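Local coordinates for uronate isomerase (Bacillus halodurans C-125, PDB 3HK8), which probably catalyses the zinc-dependent interconversion of uronic acids and their keto forms, an aldose-ketose isomerisation in the amidohydrolase superfamily, at residues 27-32 against 138-143; 169-174 against 218-223; 320-325 against 351-356. All coordinates share one frame; numbering follows the deposited sequence.

Interaction 1: residues 27-32 against 138-143. With ZN (zinc ion), chain E; HDL (D-arabinohydroxamic acid), chain C.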
# COMPACT_ATOMS: atom_id res chain seq x y z
N THR A 27 33.24 -18.94 -2.53
CA THR A 27 33.91 -18.65 -3.79
C THR A 27 33.14 -19.33 -4.91
O THR A 27 32.16 -20.05 -4.66
CB THR A 27 35.35 -19.21 -3.84
OG1 THR A 27 35.29 -20.63 -4.06
CG2 THR A 27 36.10 -18.93 -2.53
N HIS A 28 33.60 -19.11 -6.13
CA HIS A 28 33.02 -19.71 -7.32
C HIS A 28 34.15 -20.45 -8.02
O HIS A 28 34.25 -20.47 -9.25
CB HIS A 28 32.41 -18.63 -8.21
CG HIS A 28 31.24 -17.93 -7.58
ND1 HIS A 28 29.96 -18.45 -7.63
CD2 HIS A 28 31.17 -16.81 -6.83
CE1 HIS A 28 29.15 -17.67 -6.93
NE2 HIS A 28 29.86 -16.68 -6.43
N LEU A 29 35.03 -21.04 -7.21
CA LEU A 29 36.15 -21.81 -7.71
C LEU A 29 35.76 -23.28 -7.61
O LEU A 29 34.79 -23.62 -6.93
CB LEU A 29 37.41 -21.55 -6.87
CG LEU A 29 37.88 -20.09 -6.87
CD1 LEU A 29 39.15 -19.95 -6.04
CD2 LEU A 29 38.11 -19.63 -8.30
N PHE A 30 36.52 -24.14 -8.28
CA PHE A 30 36.24 -25.56 -8.26
C PHE A 30 37.52 -26.37 -8.11
O PHE A 30 38.59 -25.92 -8.53
CB PHE A 30 35.53 -25.98 -9.55
CG PHE A 30 34.14 -25.43 -9.68
CD1 PHE A 30 33.07 -26.04 -9.03
CD2 PHE A 30 33.90 -24.30 -10.46
CE1 PHE A 30 31.77 -25.53 -9.15
CE2 PHE A 30 32.60 -23.78 -10.58
CZ PHE A 30 31.54 -24.40 -9.93
N SER A 31 37.41 -27.54 -7.50
CA SER A 31 38.55 -28.43 -7.34
C SER A 31 39.10 -28.61 -8.76
O SER A 31 38.33 -28.82 -9.70
CB SER A 31 38.09 -29.78 -6.78
OG SER A 31 39.20 -30.59 -6.47
N PRO A 32 40.42 -28.53 -8.93
CA PRO A 32 41.04 -28.68 -10.26
C PRO A 32 40.61 -29.91 -11.05
O PRO A 32 40.52 -29.85 -12.28
CB PRO A 32 42.54 -28.65 -9.95
CG PRO A 32 42.60 -29.19 -8.56
CD PRO A 32 41.45 -28.51 -7.88
N SER A 138 44.02 -22.04 3.06
CA SER A 138 44.06 -23.47 3.35
C SER A 138 42.80 -24.20 2.91
O SER A 138 42.86 -25.37 2.55
CB SER A 138 44.25 -23.69 4.85
OG SER A 138 43.14 -23.19 5.57
N ASP A 139 41.67 -23.51 2.94
CA ASP A 139 40.40 -24.12 2.57
C ASP A 139 39.54 -23.19 1.72
O ASP A 139 39.38 -22.01 2.02
CB ASP A 139 39.63 -24.52 3.83
CG ASP A 139 40.38 -25.55 4.66
OD1 ASP A 139 40.21 -26.76 4.40
OD2 ASP A 139 41.15 -25.13 5.55
N VAL A 140 38.98 -23.76 0.65
CA VAL A 140 38.13 -23.01 -0.25
C VAL A 140 36.75 -23.66 -0.25
O VAL A 140 36.63 -24.89 -0.33
CB VAL A 140 38.69 -23.04 -1.70
CG1 VAL A 140 37.72 -22.36 -2.65
CG2 VAL A 140 40.04 -22.36 -1.74
N VAL A 141 35.72 -22.84 -0.10
CA VAL A 141 34.35 -23.36 -0.14
C VAL A 141 33.81 -23.00 -1.52
O VAL A 141 33.81 -21.84 -1.92
CB VAL A 141 33.48 -22.71 0.95
CG1 VAL A 141 32.02 -23.18 0.79
CG2 VAL A 141 34.00 -23.11 2.34
N MET A 142 33.39 -24.02 -2.26
CA MET A 142 32.86 -23.87 -3.61
C MET A 142 31.38 -23.52 -3.55
O MET A 142 30.77 -23.53 -2.48
CB MET A 142 32.98 -25.19 -4.39
CG MET A 142 34.37 -25.83 -4.51
SD MET A 142 34.38 -27.41 -5.47
CE MET A 142 33.79 -28.50 -4.27
N THR A 143 30.83 -23.19 -4.71
CA THR A 143 29.40 -22.91 -4.86
C THR A 143 29.01 -24.02 -5.85
O THR A 143 29.39 -23.97 -7.03
CB THR A 143 29.12 -21.54 -5.51
OG1 THR A 143 29.51 -20.49 -4.60
CG2 THR A 143 27.63 -21.39 -5.82
ZN ZN E . 29.21 -15.48 -4.90
O1A HDL C . 27.06 -15.75 -5.17
C1 HDL C . 26.48 -14.86 -5.84
O1B HDL C . 25.27 -14.89 -6.18
C2 HDL C . 27.29 -13.63 -6.30
O2 HDL C . 28.50 -13.56 -5.53
C3 HDL C . 27.59 -13.75 -7.82
O3 HDL C . 28.48 -14.83 -8.09
C4 HDL C . 28.22 -12.46 -8.47
O4 HDL C . 28.00 -12.45 -9.88
C5 HDL C . 29.75 -12.31 -8.24
O5 HDL C . 30.55 -12.29 -9.17
N6 HDL C . 30.17 -12.21 -6.97
O6 HDL C . 29.97 -11.10 -6.22
O HOH W 1 32.14 -22.82 -7.01
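Thr27 and Thr143 tie the loop after strand 22-24 to the end of strand 137-141, in the distorted beta/alpha barrel of the amidohydrolase superfamily, where the HxH motif of His26 and His28 follows the first strand. The tight part lies round Thr27. Its OG1, turned in between the backbone N and the carbonyl carbon (chi1 76°), donates to Val141 O at 2.9 Å from above the carbonyl plane and accepts from Leu29 N, an ST turn; Val140 CG1 presses on the same OG1 at 3.3 Å, the two side chains crossing at about a right angle. A weak bond from Thr27 N reaches Val141 O as well. In return, Thr143 OG1 donates to Thr27 O at 2.7 Å, and that same hydroxyl oxygen sits over one face of the His28 ring. His28 NE2 binds the zinc ion at 2.0 Å, so the threonine backs a metal ligand from the second shell. Toward Phe30 the fit is looser and partly bridged by solvent: a water accepts a hydrogen bond from Thr143 N and donates one to Leu29 O, lying above a face of the Phe30 ring near its rim. Met142, extended at chi2, brings SD obliquely to that ring, a Met-aromatic contact with the centroid 5.2 Å away. At the far end Ser31 N points a weak hydrogen bond at Met142 SD, 3.6 Å away.

Interaction 2: residues 169-174 against 218-223. With HDL (D-arabinohydroxamic acid), chain C.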
# COMPACT_ATOMS: atom_id res chain seq x y z
N LEU A 169 25.91 -26.45 -1.07
CA LEU A 169 24.77 -26.71 -1.93
C LEU A 169 23.98 -25.44 -2.28
O LEU A 169 23.21 -24.94 -1.47
CB LEU A 169 23.85 -27.74 -1.24
CG LEU A 169 22.54 -28.17 -1.93
CD1 LEU A 169 22.82 -28.75 -3.32
CD2 LEU A 169 21.86 -29.21 -1.06
N ARG A 170 24.20 -24.92 -3.49
CA ARG A 170 23.51 -23.71 -3.95
C ARG A 170 22.13 -24.10 -4.45
O ARG A 170 21.99 -25.01 -5.26
CB ARG A 170 24.32 -23.03 -5.06
CG ARG A 170 23.66 -21.76 -5.61
CD ARG A 170 23.43 -20.71 -4.52
NE ARG A 170 24.63 -19.91 -4.30
CZ ARG A 170 24.80 -18.66 -4.73
NH1 ARG A 170 23.85 -18.03 -5.41
NH2 ARG A 170 25.96 -18.05 -4.51
N LEU A 171 21.10 -23.38 -3.99
CA LEU A 171 19.73 -23.72 -4.36
C LEU A 171 18.86 -22.68 -5.07
O LEU A 171 17.63 -22.82 -5.10
CB LEU A 171 19.01 -24.19 -3.10
CG LEU A 171 19.65 -25.43 -2.45
CD1 LEU A 171 19.06 -25.65 -1.07
CD2 LEU A 171 19.42 -26.64 -3.36
N ASP A 172 19.47 -21.65 -5.65
CA ASP A 172 18.70 -20.60 -6.34
C ASP A 172 17.57 -21.09 -7.27
O ASP A 172 16.44 -20.63 -7.16
CB ASP A 172 19.66 -19.69 -7.12
CG ASP A 172 20.57 -18.87 -6.21
OD1 ASP A 172 20.75 -19.27 -5.04
OD2 ASP A 172 21.10 -17.84 -6.66
N PRO A 173 17.87 -22.02 -8.19
CA PRO A 173 16.83 -22.52 -9.11
C PRO A 173 15.63 -23.13 -8.40
O PRO A 173 14.48 -22.93 -8.81
CB PRO A 173 17.58 -23.55 -9.95
CG PRO A 173 18.99 -23.00 -9.97
CD PRO A 173 19.18 -22.62 -8.52
N LEU A 174 15.89 -23.88 -7.33
CA LEU A 174 14.84 -24.53 -6.57
C LEU A 174 13.94 -23.55 -5.83
O LEU A 174 12.71 -23.65 -5.89
CB LEU A 174 15.44 -25.50 -5.55
CG LEU A 174 14.42 -26.24 -4.68
CD1 LEU A 174 13.63 -27.22 -5.54
CD2 LEU A 174 15.12 -26.97 -3.55
N VAL A 218 29.07 -27.88 3.60
CA VAL A 218 29.26 -27.22 4.88
C VAL A 218 28.02 -26.36 5.17
O VAL A 218 27.76 -26.00 6.32
CB VAL A 218 30.55 -26.37 4.90
CG1 VAL A 218 31.76 -27.30 4.88
CG2 VAL A 218 30.60 -25.44 3.68
N TYR A 219 27.26 -26.06 4.13
CA TYR A 219 26.02 -25.30 4.26
C TYR A 219 25.24 -25.28 2.95
O TYR A 219 25.78 -25.62 1.90
CB TYR A 219 26.30 -23.86 4.75
CG TYR A 219 27.11 -22.98 3.82
CD1 TYR A 219 26.55 -22.47 2.64
CD2 TYR A 219 28.43 -22.64 4.13
CE1 TYR A 219 27.29 -21.63 1.80
CE2 TYR A 219 29.17 -21.81 3.30
CZ TYR A 219 28.60 -21.31 2.14
OH TYR A 219 29.34 -20.48 1.32
N MET A 220 23.96 -24.92 3.02
CA MET A 220 23.11 -24.81 1.84
C MET A 220 22.98 -23.31 1.65
O MET A 220 22.87 -22.57 2.64
CB MET A 220 21.72 -25.44 2.07
CG MET A 220 21.72 -26.98 2.12
SD MET A 220 20.05 -27.70 2.36
CE MET A 220 19.92 -27.62 4.11
N ALA A 221 22.97 -22.83 0.41
CA ALA A 221 22.90 -21.40 0.16
C ALA A 221 21.95 -20.97 -0.95
O ALA A 221 21.57 -21.77 -1.80
CB ALA A 221 24.30 -20.87 -0.14
N VAL A 222 21.60 -19.68 -0.93
CA VAL A 222 20.72 -19.09 -1.93
C VAL A 222 20.90 -17.57 -1.93
O VAL A 222 21.15 -16.96 -0.89
CB VAL A 222 19.21 -19.39 -1.63
CG1 VAL A 222 18.79 -18.70 -0.33
CG2 VAL A 222 18.33 -18.91 -2.78
N SER A 223 20.82 -16.95 -3.12
CA SER A 223 20.91 -15.50 -3.21
C SER A 223 19.45 -15.07 -3.35
O SER A 223 18.67 -15.72 -4.05
CB SER A 223 21.74 -15.06 -4.43
OG SER A 223 21.16 -15.44 -5.66
O1A HDL C . 27.06 -15.75 -5.17
C1 HDL C . 26.48 -14.86 -5.84
O1B HDL C . 25.27 -14.89 -6.18
C2 HDL C . 27.29 -13.63 -6.30
O2 HDL C . 28.50 -13.56 -5.53
C3 HDL C . 27.59 -13.75 -7.82
O3 HDL C . 28.48 -14.83 -8.09
C4 HDL C . 28.22 -12.46 -8.47
O4 HDL C . 28.00 -12.45 -9.88
C5 HDL C . 29.75 -12.31 -8.24
O5 HDL C . 30.55 -12.29 -9.17
N6 HDL C . 30.17 -12.21 -6.97
O6 HDL C . 29.97 -11.10 -6.22
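Leu169 and Arg170 pair in parallel register with Met220 and Ala221, through a ladder in which Leu169 N gives to Tyr219 O, Ala221 N to Leu169 O and Leu171 N to Ala221 O, the last at 2.8 Å. Beyond the ladder the Asp172 carboxylate takes over at the start of helix 172-176: OD1 accepts from Ser223 N at 3.0 Å and OD2 from Ser223 OG at 2.6 Å, both donors standing above the carboxylate plane. Arg170 leaves the strand with CG anti to the backbone N (chi1 179°) and bends at the next two torsions, which brings the guanidinium back beside Ala221, toward Asp172 and the ligand. Its NH1 forms a salt bridge with Asp172 OD2 at 3.0 Å, while NH2 donates at the group's edge to O1A of D-arabinohydroxamic acid, 2.6 Å away. Asp172 thus positions, from the second shell, an arginine that would favour the carboxylate end of a uronate-like ligand. On the other face of the sheet Leu169 and Met220 lie side by side, with Leu169 CD2 3.9 Å from Met220 CG. Helix 198-215 packs on Leu169 and Leu171, helix 235-250 on Leu171 and Met220, and strand 255-262 continues the sheet beyond strand 220-224.

Interaction 3: residues 320-325 against 351-356. With ZN (zinc ion), chain E; HDL (D-arabinohydroxamic acid), chain C.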
# COMPACT_ATOMS: atom_id res chain seq x y z
N MET A 320 25.24 -15.76 11.94
CA MET A 320 26.66 -15.46 11.78
C MET A 320 26.75 -14.63 10.50
O MET A 320 26.42 -15.12 9.42
CB MET A 320 27.49 -16.74 11.62
CG MET A 320 28.98 -16.47 11.34
SD MET A 320 29.85 -15.59 12.69
CE MET A 320 29.93 -16.88 13.88
N ILE A 321 27.15 -13.37 10.62
CA ILE A 321 27.25 -12.55 9.43
C ILE A 321 28.65 -12.70 8.85
O ILE A 321 29.62 -12.91 9.59
CB ILE A 321 26.93 -11.07 9.72
CG1 ILE A 321 27.97 -10.45 10.64
CG2 ILE A 321 25.55 -10.97 10.38
CD1 ILE A 321 27.62 -9.02 11.03
N PHE A 322 28.74 -12.62 7.52
CA PHE A 322 30.02 -12.77 6.86
C PHE A 322 30.24 -11.85 5.67
O PHE A 322 29.30 -11.41 5.02
CB PHE A 322 30.19 -14.23 6.40
CG PHE A 322 29.29 -14.62 5.25
CD1 PHE A 322 29.75 -14.57 3.94
CD2 PHE A 322 27.97 -15.01 5.48
CE1 PHE A 322 28.92 -14.91 2.87
CE2 PHE A 322 27.12 -15.34 4.42
CZ PHE A 322 27.60 -15.29 3.11
N GLY A 323 31.52 -11.58 5.43
CA GLY A 323 31.99 -10.79 4.31
C GLY A 323 31.42 -9.44 3.92
O GLY A 323 30.49 -8.91 4.51
N CYS A 324 32.06 -8.88 2.90
CA CYS A 324 31.69 -7.61 2.30
C CYS A 324 31.46 -8.06 0.87
O CYS A 324 32.37 -8.11 0.04
CB CYS A 324 32.85 -6.63 2.42
SG CYS A 324 33.29 -6.38 4.17
N TRP A 325 30.21 -8.39 0.61
CA TRP A 325 29.78 -8.95 -0.66
C TRP A 325 29.60 -8.08 -1.90
O TRP A 325 28.90 -7.05 -1.88
CB TRP A 325 28.48 -9.73 -0.39
CG TRP A 325 27.90 -10.47 -1.56
CD1 TRP A 325 28.58 -11.20 -2.49
CD2 TRP A 325 26.51 -10.64 -1.85
NE1 TRP A 325 27.69 -11.83 -3.34
CE2 TRP A 325 26.42 -11.49 -2.97
CE3 TRP A 325 25.33 -10.15 -1.27
CZ2 TRP A 325 25.19 -11.87 -3.53
CZ3 TRP A 325 24.11 -10.52 -1.83
CH2 TRP A 325 24.05 -11.38 -2.95
N PRO A 351 34.72 -11.57 8.92
CA PRO A 351 34.96 -10.35 8.14
C PRO A 351 34.95 -10.42 6.61
O PRO A 351 34.45 -9.50 5.96
CB PRO A 351 36.29 -9.83 8.69
CG PRO A 351 36.96 -11.07 9.21
CD PRO A 351 35.84 -11.82 9.85
N GLN A 352 35.45 -11.50 6.03
CA GLN A 352 35.51 -11.54 4.59
C GLN A 352 35.51 -12.91 3.93
O GLN A 352 35.77 -13.93 4.58
CB GLN A 352 36.75 -10.75 4.14
CG GLN A 352 36.89 -10.54 2.64
CD GLN A 352 35.80 -9.64 2.06
OE1 GLN A 352 34.61 -9.94 2.18
NE2 GLN A 352 36.21 -8.54 1.44
N HIS A 353 35.20 -12.91 2.64
CA HIS A 353 35.22 -14.08 1.77
C HIS A 353 35.63 -13.45 0.43
O HIS A 353 35.41 -12.25 0.23
CB HIS A 353 33.84 -14.76 1.68
CG HIS A 353 32.80 -13.97 0.97
ND1 HIS A 353 31.98 -13.06 1.61
CD2 HIS A 353 32.44 -13.94 -0.34
CE1 HIS A 353 31.16 -12.51 0.73
NE2 HIS A 353 31.42 -13.03 -0.46
N SER A 354 36.21 -14.22 -0.47
CA SER A 354 36.66 -13.66 -1.75
C SER A 354 35.63 -13.62 -2.87
O SER A 354 35.63 -12.68 -3.66
CB SER A 354 37.88 -14.43 -2.27
OG SER A 354 37.48 -15.70 -2.77
N ASP A 355 34.77 -14.63 -2.93
CA ASP A 355 33.77 -14.72 -3.99
C ASP A 355 34.51 -14.87 -5.32
O ASP A 355 33.99 -14.51 -6.37
CB ASP A 355 32.92 -13.46 -4.02
CG ASP A 355 31.43 -13.76 -4.11
OD1 ASP A 355 31.04 -14.59 -4.96
OD2 ASP A 355 30.66 -13.17 -3.33
N ALA A 356 35.74 -15.39 -5.27
CA ALA A 356 36.55 -15.53 -6.47
C ALA A 356 35.92 -16.40 -7.55
O ALA A 356 35.42 -17.49 -7.28
CB ALA A 356 37.93 -16.07 -6.10
ZN ZN E . 29.21 -15.48 -4.90
O1A HDL C . 27.06 -15.75 -5.17
C1 HDL C . 26.48 -14.86 -5.84
O1B HDL C . 25.27 -14.89 -6.18
C2 HDL C . 27.29 -13.63 -6.30
O2 HDL C . 28.50 -13.56 -5.53
C3 HDL C . 27.59 -13.75 -7.82
O3 HDL C . 28.48 -14.83 -8.09
C4 HDL C . 28.22 -12.46 -8.47
O4 HDL C . 28.00 -12.45 -9.88
C5 HDL C . 29.75 -12.31 -8.24
O5 HDL C . 30.55 -12.29 -9.17
N6 HDL C . 30.17 -12.21 -6.97
O6 HDL C . 29.97 -11.10 -6.22
O HOH W 2 33.58 -10.47 -0.58
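His353 turns its ring in between its own backbone N and carbonyl carbon (chi1 68°), toward Phe322 and Trp325, while Trp325 holds CG opposite its backbone N (chi1 -176°) and carries the indole out to the ligand. Phe322 meets the imidazole as an offset edge-to-face pair, its edge toward the His353 face with the planes at 60°; Phe322 CD1 comes 3.6 Å from His353 ND1. Trp325 completes this aromatic cluster, its CD1 at the edge of the imidazole. In the plane of its ring, His353 NE2 donates to Asp355 OD2 at 3.0 Å, a His-carboxylate hydrogen bond. The other oxygen, Asp355 OD1, binds the zinc ion at 2.0 Å. An aspartate metal ligand late in the barrel is a hallmark of the amidohydrolase superfamily, and here the histidine steadies it from the second shell. Trp325 NE1 gives an almost straight bond to O2 of D-arabinohydroxamic acid, 2.9 Å away, itself bound to the zinc ion. Deeper in, Gln352 folds back at chi2, and its OE1 accepts Cys324 N at 2.9 Å and His353 N at 3.1 Å, one from each face of the amide; Ser369 takes a hydrogen bond from NE2. Removing that amide, as an alanine here would, is likely to leave Cys324 N and His353 N without their shared acceptor and let the two loops shift against each other. Beside Cys324, Gly323 takes a positive phi, which favours glycine, and its CA approaches Pro351 O in a CA-H...O contact of 3.2 Å.

Along the chain the three contacts come in series, interaction 1 closing before interaction 2 opens and interaction 2 before interaction 3, with centres 14 to 16 Å apart. Interaction 1 uses the small parallel sheet of strands 22-24, 137-141 and 165-166, whereas interactions 2 and 3 reach the same mixed sheet, at strands 169-170 and 220-224 and at strand 319-321. Interaction 1 touches both others: Thr143 CG2 packs on Arg170 NE, and His28 N probably bonds to Ala356 O. Interactions 2 and 3 stay about 5 Å apart at their nearest atoms. All three meet the bound hydroxamate, so a single pocket draws its metal ligands and its ligand-binding arginine from well-separated parts of the chain.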